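Local coordinates for beta-N-acetylhexosaminidase (Microbacterium sp. HJ5, PDB 7BWG), which probably hydrolyses terminal non-reducing N-acetyl-D-hexosamine residues from N-acetyl-beta-D-hexosaminides, as a glycoside hydrolase of family 20, at residues A362-Y367 / G389-S394; P137-R142 / W428-V433. All coordinates share one frame; numbering follows the deposited sequence.

Contact 1 (A362-Y367 / G389-S394); sequences ATVGQY and GQLILS
Val364 lays its CG1 against CD2 of Leu391, 3.6 Å away, the two side chains running alongside each other in the same direction from neighbouring parallel strands. On the same face of the sheet, turned to helix 377-386, Gln366 crosses Leu393 at a slant, its CB 3.5 Å from Leu393 CD1. With CG anti to the backbone N (chi1 168°), the Gln366 chain rises on the helix side of the sheet and bends at chi2, and its NE2 is bonded to the carbonyl of Met377. Ile392 occupies the other face and sends CD1 to within 3.6 Å of Thr363 CG2. Between these layers runs the parallel ladder: Ile392 N gives to Val364 O at 2.6 Å, and Gln366 N to Ile392 O at 2.7 Å. At its end Gln366 O is gripped twice by one residue, by Ser394 N nearly in line with the carbonyl and by Ser394 OG, 2.8 Å off and well above the carbonyl plane. Were Ser394 replaced by an alanine, Gln366 O would probably keep just the backbone N-H of the pair. Helix 377-386 makes this a beta-alpha-beta unit of the catalytic barrel, and Tyr367, just past the strand, lies about 9 Å, side chain to side chain, from Glu320, the predicted proton donor. Largely aliphatic contacts on both faces, with buried carbonyls paired to N-H groups, imply an interior built on backbone bonding, reinforced by a hydroxyl where the strand ends.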
loop_
_atom_site.group_PDB
_atom_site.type_symbol
_atom_site.label_atom_id
_atom_site.label_comp_id
_atom_site.label_asym_id
_atom_site.label_seq_id
_atom_site.Cartn_x
_atom_site.Cartn_y
_atom_site.Cartn_z
ATOM N N ALA A 362 17.259 -2.879 -9.434
ATOM C CA ALA A 362 16.013 -2.991 -10.179
ATOM C C ALA A 362 15.935 -4.325 -10.912
ATOM O O ALA A 362 16.937 -4.836 -11.422
ATOM C CB ALA A 362 15.881 -1.838 -11.172
ATOM N N THR A 363 14.729 -4.882 -10.964
ATOM C CA THR A 363 14.444 -6.160 -11.600
ATOM C C THR A 363 14.007 -5.930 -13.050
ATOM O O THR A 363 13.541 -4.849 -13.414
ATOM C CB THR A 363 13.378 -6.905 -10.785
ATOM O OG1 THR A 363 13.968 -7.377 -9.567
ATOM C CG2 THR A 363 12.800 -8.095 -11.532
ATOM N N VAL A 364 14.203 -6.945 -13.894
ATOM C CA VAL A 364 14.120 -6.762 -15.339
ATOM C C VAL A 364 13.368 -7.908 -15.999
ATOM O O VAL A 364 13.495 -9.067 -15.594
ATOM C CB VAL A 364 15.528 -6.639 -15.947
ATOM C CG1 VAL A 364 15.490 -6.832 -17.459
ATOM C CG2 VAL A 364 16.107 -5.312 -15.581
ATOM N N GLY A 365 12.576 -7.576 -17.019
ATOM C CA GLY A 365 12.128 -8.555 -17.988
ATOM C C GLY A 365 12.876 -8.415 -19.302
ATOM O O GLY A 365 12.521 -7.573 -20.128
ATOM N N GLN A 366 13.929 -9.206 -19.504
ATOM C CA GLN A 366 14.593 -9.237 -20.803
ATOM C C GLN A 366 13.649 -9.819 -21.845
ATOM O O GLN A 366 13.149 -10.937 -21.685
ATOM C CB GLN A 366 15.879 -10.060 -20.728
ATOM C CG GLN A 366 16.499 -10.401 -22.080
ATOM C CD GLN A 366 17.783 -9.645 -22.352
ATOM O OE1 GLN A 366 18.476 -9.220 -21.428
ATOM N NE2 GLN A 366 18.119 -9.489 -23.627
ATOM N N TYR A 367 13.394 -9.061 -22.911
ATOM C CA TYR A 367 12.398 -9.445 -23.900
ATOM C C TYR A 367 12.988 -9.759 -25.268
ATOM O O TYR A 367 12.239 -10.136 -26.173
ATOM C CB TYR A 367 11.328 -8.350 -24.026
ATOM C CG TYR A 367 11.714 -7.147 -24.865
ATOM C CD1 TYR A 367 11.517 -7.138 -26.242
ATOM C CD2 TYR A 367 12.248 -6.009 -24.275
ATOM C CE1 TYR A 367 11.864 -6.043 -27.008
ATOM C CE2 TYR A 367 12.594 -4.906 -25.035
ATOM C CZ TYR A 367 12.401 -4.929 -26.399
ATOM O OH TYR A 367 12.744 -3.834 -27.159
ATOM N N GLY A 389 20.794 -6.072 -9.119
ATOM C CA GLY A 389 19.497 -6.666 -9.336
ATOM C C GLY A 389 19.596 -7.994 -10.067
ATOM O O GLY A 389 20.683 -8.479 -10.393
ATOM N N GLN A 390 18.428 -8.573 -10.318
ATOM C CA GLN A 390 18.312 -9.857 -10.988
ATOM C C GLN A 390 17.556 -9.696 -12.298
ATOM O O GLN A 390 16.918 -8.671 -12.559
ATOM C CB GLN A 390 17.606 -10.887 -10.097
ATOM C CG GLN A 390 18.398 -11.312 -8.877
ATOM C CD GLN A 390 17.522 -11.942 -7.813
ATOM O OE1 GLN A 390 16.554 -11.337 -7.353
ATOM N NE2 GLN A 390 17.854 -13.166 -7.421
ATOM N N LEU A 391 17.628 -10.737 -13.121
ATOM C CA LEU A 391 16.983 -10.768 -14.425
ATOM C C LEU A 391 15.803 -11.729 -14.399
ATOM O O LEU A 391 15.921 -12.851 -13.895
ATOM C CB LEU A 391 17.967 -11.203 -15.516
ATOM C CG LEU A 391 18.972 -10.206 -16.093
ATOM C CD1 LEU A 391 19.815 -10.872 -17.172
ATOM C CD2 LEU A 391 18.260 -8.993 -16.654
ATOM N N ILE A 392 14.670 -11.285 -14.936
ATOM C CA ILE A 392 13.622 -12.179 -15.410
ATOM C C ILE A 392 13.725 -12.203 -16.926
ATOM O O ILE A 392 13.702 -11.151 -17.576
ATOM C CB ILE A 392 12.224 -11.724 -14.961
ATOM C CG1 ILE A 392 12.205 -11.417 -13.461
ATOM C CG2 ILE A 392 11.183 -12.779 -15.306
ATOM C CD1 ILE A 392 10.920 -10.756 -12.999
ATOM N N LEU A 393 13.872 -13.390 -17.492
ATOM C CA LEU A 393 14.087 -13.528 -18.924
ATOM C C LEU A 393 12.795 -13.948 -19.604
ATOM O O LEU A 393 12.184 -14.953 -19.225
ATOM C CB LEU A 393 15.196 -14.537 -19.221
ATOM C CG LEU A 393 16.587 -14.219 -18.666
ATOM C CD1 LEU A 393 16.883 -12.727 -18.715
ATOM C CD2 LEU A 393 16.773 -14.759 -17.255
ATOM N N SER A 394 12.393 -13.178 -20.611
ATOM C CA SER A 394 11.187 -13.450 -21.391
ATOM C C SER A 394 11.508 -13.276 -22.869
ATOM O O SER A 394 11.099 -12.295 -23.502
ATOM C CB SER A 394 10.043 -12.530 -20.962
ATOM O OG SER A 394 10.378 -11.167 -21.146
#

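Contact 2 (P137-R142 / W428-V433); sequences PRFAYR and WEPSTV
Glu429 meets Arg138 first: its OE1 takes both terminal nitrogens of the guanidinium, NH1 at 2.8 Å on the syn lone pair and NH2 nearly along the C-O axis, in an end-on salt bridge to a single oxygen. That oxygen lies in the guanidinium plane, while the carboxylate is turned 42° from it. Arg138 reaches this far because its chain is extended from CG to NE, with CG anti to the backbone N (chi1 -175°). Pro430 comes next, with CB 3.8 Å from Phe139 CE2 and CD 3.7 Å from Arg138 NH1. The Phe139 ring carries Arg138 CG over its centre, and its CZ lies over one face of the guanidinium, offset toward the rim. Ser431 then turns back on Glu429, its N and OG both bonding OE1 from the anti side, somewhat out of the carboxylate plane, the N at 2.9 Å. Away from the predicted active site, the contact ties the approach to strand 141-147 to the loop leading into strand 442-449, its neighbour in the barrel. OE1 collects donors from the arginine and from its own loop while OE2 is held by Thr480 N, which would probably favour the charged carboxylate and limit its turning.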
loop_
_atom_site.group_PDB
_atom_site.type_symbol
_atom_site.label_atom_id
_atom_site.label_comp_id
_atom_site.label_asym_id
_atom_site.label_seq_id
_atom_site.Cartn_x
_atom_site.Cartn_y
_atom_site.Cartn_z
ATOM N N PRO A 137 11.297 -25.738 -6.843
ATOM C CA PRO A 137 11.386 -24.833 -7.992
ATOM C C PRO A 137 12.806 -24.349 -8.236
ATOM O O PRO A 137 13.603 -24.172 -7.312
ATOM C CB PRO A 137 10.475 -23.661 -7.594
ATOM C CG PRO A 137 9.864 -24.039 -6.264
ATOM C CD PRO A 137 10.760 -25.060 -5.657
ATOM N N ARG A 138 13.111 -24.122 -9.515
ATOM C CA ARG A 138 14.428 -23.616 -9.886
ATOM C C ARG A 138 14.520 -22.107 -9.703
ATOM O O ARG A 138 15.526 -21.600 -9.193
ATOM C CB ARG A 138 14.748 -23.996 -11.332
ATOM C CG ARG A 138 16.146 -23.608 -11.784
ATOM C CD ARG A 138 16.334 -23.860 -13.270
ATOM N NE ARG A 138 17.623 -23.370 -13.750
ATOM C CZ ARG A 138 17.950 -23.260 -15.034
ATOM N NH1 ARG A 138 17.080 -23.607 -15.973
ATOM N NH2 ARG A 138 19.146 -22.803 -15.379
ATOM N N PHE A 139 13.484 -21.377 -10.107
ATOM C CA PHE A 139 13.460 -19.925 -10.024
ATOM C C PHE A 139 12.314 -19.475 -9.129
ATOM O O PHE A 139 11.202 -20.007 -9.212
ATOM C CB PHE A 139 13.319 -19.299 -11.413
ATOM C CG PHE A 139 14.437 -19.651 -12.356
ATOM C CD1 PHE A 139 15.745 -19.300 -12.063
ATOM C CD2 PHE A 139 14.179 -20.329 -13.537
ATOM C CE1 PHE A 139 16.775 -19.621 -12.928
ATOM C CE2 PHE A 139 15.206 -20.651 -14.406
ATOM C CZ PHE A 139 16.505 -20.298 -14.101
ATOM N N ALA A 140 12.594 -18.489 -8.272
ATOM C CA ALA A 140 11.568 -17.972 -7.373
ATOM C C ALA A 140 10.494 -17.200 -8.127
ATOM O O ALA A 140 9.351 -17.116 -7.662
ATOM C CB ALA A 140 12.202 -17.084 -6.303
ATOM N N TYR A 141 10.836 -16.626 -9.278
ATOM C CA TYR A 141 9.877 -15.930 -10.124
ATOM C C TYR A 141 9.495 -16.843 -11.284
ATOM O O TYR A 141 10.344 -17.195 -12.109
ATOM C CB TYR A 141 10.455 -14.611 -10.640
ATOM C CG TYR A 141 9.425 -13.647 -11.195
ATOM C CD1 TYR A 141 8.996 -13.739 -12.512
ATOM C CD2 TYR A 141 8.890 -12.639 -10.401
ATOM C CE1 TYR A 141 8.059 -12.858 -13.024
ATOM C CE2 TYR A 141 7.952 -11.754 -10.904
ATOM C CZ TYR A 141 7.541 -11.869 -12.215
ATOM O OH TYR A 141 6.609 -10.992 -12.720
ATOM N N ARG A 142 8.224 -17.236 -11.333
ATOM C CA ARG A 142 7.668 -18.046 -12.418
ATOM C C ARG A 142 6.421 -17.307 -12.892
ATOM O O ARG A 142 5.314 -17.562 -12.410
ATOM C CB ARG A 142 7.359 -19.466 -11.953
ATOM N N TRP A 428 15.471 -23.479 -25.592
ATOM C CA TRP A 428 16.311 -22.489 -24.932
ATOM C C TRP A 428 16.521 -22.879 -23.477
ATOM O O TRP A 428 15.683 -23.553 -22.870
ATOM C CB TRP A 428 15.702 -21.084 -25.018
ATOM C CG TRP A 428 14.414 -20.932 -24.273
ATOM C CD1 TRP A 428 13.205 -21.473 -24.603
ATOM C CD2 TRP A 428 14.201 -20.176 -23.075
ATOM N NE1 TRP A 428 12.254 -21.104 -23.683
ATOM C CE2 TRP A 428 12.840 -20.307 -22.734
ATOM C CE3 TRP A 428 15.029 -19.402 -22.256
ATOM C CZ2 TRP A 428 12.289 -19.694 -21.612
ATOM C CZ3 TRP A 428 14.481 -18.794 -21.142
ATOM C CH2 TRP A 428 13.125 -18.944 -20.829
ATOM N N GLU A 429 17.652 -22.441 -22.930
ATOM C CA GLU A 429 18.002 -22.649 -21.531
ATOM C C GLU A 429 18.086 -21.292 -20.846
ATOM O O GLU A 429 18.817 -20.409 -21.328
ATOM C CB GLU A 429 19.332 -23.399 -21.406
ATOM C CG GLU A 429 20.030 -23.243 -20.063
ATOM C CD GLU A 429 19.191 -23.743 -18.903
ATOM O OE1 GLU A 429 19.131 -23.048 -17.867
ATOM O OE2 GLU A 429 18.590 -24.830 -19.028
ATOM N N PRO A 430 17.361 -21.066 -19.747
ATOM C CA PRO A 430 17.426 -19.755 -19.078
ATOM C C PRO A 430 18.824 -19.344 -18.648
ATOM O O PRO A 430 19.064 -18.147 -18.447
ATOM C CB PRO A 430 16.501 -19.939 -17.868
ATOM C CG PRO A 430 15.522 -20.970 -18.314
ATOM C CD PRO A 430 16.308 -21.924 -19.175
ATOM N N SER A 431 19.754 -20.288 -18.503
ATOM C CA SER A 431 21.114 -19.963 -18.090
ATOM C C SER A 431 22.009 -19.580 -19.263
ATOM O O SER A 431 22.757 -18.601 -19.174
ATOM C CB SER A 431 21.731 -21.145 -17.337
ATOM O OG SER A 431 21.058 -21.380 -16.113
ATOM N N THR A 432 21.949 -20.333 -20.365
ATOM C CA THR A 432 22.842 -20.067 -21.491
ATOM C C THR A 432 22.434 -18.806 -22.243
ATOM O O THR A 432 23.289 -17.989 -22.603
ATOM C CB THR A 432 22.869 -21.267 -22.438
ATOM N N VAL A 433 21.133 -18.633 -22.495
ATOM C CA VAL A 433 20.657 -17.427 -23.163
ATOM C C VAL A 433 20.904 -16.191 -22.312
ATOM O O VAL A 433 20.948 -15.074 -22.840
ATOM C CB VAL A 433 19.162 -17.562 -23.516
#

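Overall arrangement
Both contacts serve one barrel, yet they illustrate two ways of holding it. Contact 1 is buried and joins adjacent parallel strands, so backbone bonds and apolar side chains do the work. Contact 2, only partly buried, joins a segment entering strand 141-147 to a loop, and relies on a charged pair beside a proline-phenylalanine contact. Strand 442-449 links them: it pairs with strand 391-393 on one edge and with strand 141-147 on the other. The centres lie about 11 Å apart, and the contacts touch where Ile392 CD1 packs 3.6 Å from Tyr141 CE1. In sequence, both segments of contact 1 fall between the two segments of contact 2.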